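Long-range contact in putative fumarylacetoacetate hydrolase family protein (Yersinia pestis, PDB 3S52), which is of unknown function but belongs to the fumarylacetoacetate hydrolase family, with a beta-rich fold: residues E75-I80 with G100-L105. Sequence-based numbering, arbitrary orientation.
Sequences ELAVLI and GVALDL
E75 and A102 face each other as an antiparallel hydrogen-bonded pair, and two residues along, A77 and G100 form a second. In the first, A102 N reaches E75 O at 2.9 Å in a nearly straight bond (170° at the hydrogen), while the return bond from E75 N to A102 O is more bent. In the second, A77 N approaches G100 O at 2.8 Å from above the carbonyl plane, 52° out of it, and G100 N answers to A77 O. Between them lies the non-hydrogen-bonded pair of L76 and V101, where V101 CA sends a CA-H...O contact to E75 O. V101 CG2, anti to its backbone nitrogen, also comes within 3.5 Å of that oxygen. L76 CD1 lies 3.4 Å from G100 O. On the opposite face, A77 CB and A102 CB touch at 4.4 Å and pack with I133 and L191; L76 and V101 instead meet L211 of the second sheet.

Beyond the last pair, D104 meets the side chain of E75. The E75 chain runs extended beyond CG to set OE2 3.2 Å from D104 OD2, with the carboxylate planes turned 72° apart. The crowding of two carboxylates is probably offset by K49 and K125, which form salt bridges to OD1 and OD2 of D104, respectively, and the backbone N of G193 binds E75 OE1. E73 also brings its carboxylate close to D104 OD2. A sulfate ion, probably from the crystallisation liquor, lies about 5 Å from the D104 side chain and may mark a pocket. The pairing joins strands 70-80 and 96-107, antiparallel neighbours at the heart of the mixed beta-sheet of the fumarylacetoacetate hydrolase fold.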
loop_
_atom_site.group_PDB
_atom_site.type_symbol
_atom_site.label_atom_id
_atom_site.label_comp_id
_atom_site.label_asym_id
_atom_site.label_seq_id
_atom_site.Cartn_x
_atom_site.Cartn_y
_atom_site.Cartn_z
ATOM N N GLU A 75 2.814 -9.855 15.250
ATOM C CA GLU A 75 2.895 -8.428 15.557
ATOM C C GLU A 75 1.664 -7.954 16.293
ATOM O O GLU A 75 0.563 -8.467 16.073
ATOM C CB GLU A 75 3.064 -7.590 14.260
ATOM C CG GLU A 75 4.154 -8.125 13.315
ATOM C CD GLU A 75 4.653 -7.113 12.292
ATOM O OE1 GLU A 75 4.255 -5.934 12.369
ATOM O OE2 GLU A 75 5.461 -7.501 11.405
ATOM N N LEU A 76 1.858 -6.964 17.156
ATOM C CA LEU A 76 0.746 -6.266 17.788
ATOM C C LEU A 76 0.090 -5.366 16.741
ATOM O O LEU A 76 0.781 -4.603 16.047
ATOM C CB LEU A 76 1.243 -5.423 18.974
ATOM C CG LEU A 76 0.126 -4.604 19.622
ATOM C CD1 LEU A 76 -0.788 -5.507 20.417
ATOM C CD2 LEU A 76 0.695 -3.489 20.506
ATOM N N ALA A 77 -1.229 -5.484 16.593
ATOM C CA ALA A 77 -1.964 -4.616 15.662
ATOM C C ALA A 77 -2.775 -3.595 16.461
ATOM O O ALA A 77 -3.371 -3.934 17.476
ATOM C CB ALA A 77 -2.902 -5.448 14.772
ATOM N N VAL A 78 -2.798 -2.355 15.989
ATOM C CA VAL A 78 -3.493 -1.272 16.666
ATOM C C VAL A 78 -4.573 -0.753 15.725
ATOM O O VAL A 78 -4.300 -0.474 14.559
ATOM C CB VAL A 78 -2.515 -0.131 16.984
ATOM C CG1 VAL A 78 -3.210 0.998 17.710
ATOM C CG2 VAL A 78 -1.325 -0.661 17.778
ATOM N N LEU A 79 -5.797 -0.654 16.226
ATOM C CA LEU A 79 -6.922 -0.153 15.442
ATOM C C LEU A 79 -7.116 1.332 15.710
ATOM O O LEU A 79 -7.257 1.756 16.864
ATOM C CB LEU A 79 -8.201 -0.928 15.802
ATOM C CG LEU A 79 -9.527 -0.570 15.106
ATOM C CD1 LEU A 79 -9.454 -0.749 13.605
ATOM C CD2 LEU A 79 -10.678 -1.393 15.674
ATOM N N ILE A 80 -7.123 2.123 14.642
ATOM C CA ILE A 80 -7.346 3.550 14.758
ATOM C C ILE A 80 -8.853 3.838 14.734
ATOM O O ILE A 80 -9.559 3.379 13.839
ATOM C CB ILE A 80 -6.659 4.337 13.615
ATOM C CG1 ILE A 80 -5.168 3.975 13.498
ATOM C CG2 ILE A 80 -6.854 5.834 13.824
ATOM C CD1 ILE A 80 -4.372 4.209 14.771
ATOM N N GLY A 100 -4.981 -5.835 18.715
ATOM C CA GLY A 100 -5.172 -7.152 18.152
ATOM C C GLY A 100 -3.815 -7.748 17.837
ATOM O O GLY A 100 -2.782 -7.166 18.162
ATOM N N VAL A 101 -3.823 -8.936 17.253
ATOM C CA VAL A 101 -2.582 -9.575 16.875
ATOM C C VAL A 101 -2.688 -10.027 15.428
ATOM O O VAL A 101 -3.717 -10.572 15.011
ATOM C CB VAL A 101 -2.226 -10.744 17.814
ATOM C CG1 VAL A 101 -3.330 -11.808 17.802
ATOM C CG2 VAL A 101 -0.870 -11.344 17.432
ATOM N N ALA A 102 -1.638 -9.763 14.654
ATOM C CA ALA A 102 -1.619 -10.157 13.251
ATOM C C ALA A 102 -0.364 -10.948 12.904
ATOM O O ALA A 102 0.600 -10.991 13.674
ATOM C CB ALA A 102 -1.719 -8.921 12.350
ATOM N N LEU A 103 -0.401 -11.571 11.733
ATOM C CA LEU A 103 0.782 -12.120 11.074
ATOM C C LEU A 103 1.090 -11.267 9.853
ATOM O O LEU A 103 0.271 -11.155 8.943
ATOM C CB LEU A 103 0.516 -13.549 10.598
ATOM C CG LEU A 103 0.176 -14.554 11.695
ATOM C CD1 LEU A 103 -0.066 -15.928 11.100
ATOM C CD2 LEU A 103 1.296 -14.599 12.724
ATOM N N ASP A 104 2.270 -10.665 9.816
ATOM C CA ASP A 104 2.656 -9.970 8.617
ATOM C C ASP A 104 3.384 -11.054 7.848
ATOM O O ASP A 104 4.594 -11.256 8.021
ATOM C CB ASP A 104 3.585 -8.808 9.025
ATOM C CG ASP A 104 4.425 -8.248 7.870
ATOM O OD1 ASP A 104 4.130 -8.526 6.684
ATOM O OD2 ASP A 104 5.386 -7.496 8.174
ATOM N N LEU A 105 2.660 -11.685 6.921
ATOM C CA LEU A 105 3.216 -12.792 6.142
ATOM C C LEU A 105 4.049 -12.218 5.022
ATOM O O LEU A 105 3.637 -11.273 4.351
ATOM C CB LEU A 105 2.131 -13.692 5.536
ATOM C CG LEU A 105 1.089 -14.369 6.431
ATOM C CD1 LEU A 105 0.178 -15.236 5.582
ATOM C CD2 LEU A 105 1.752 -15.191 7.513
#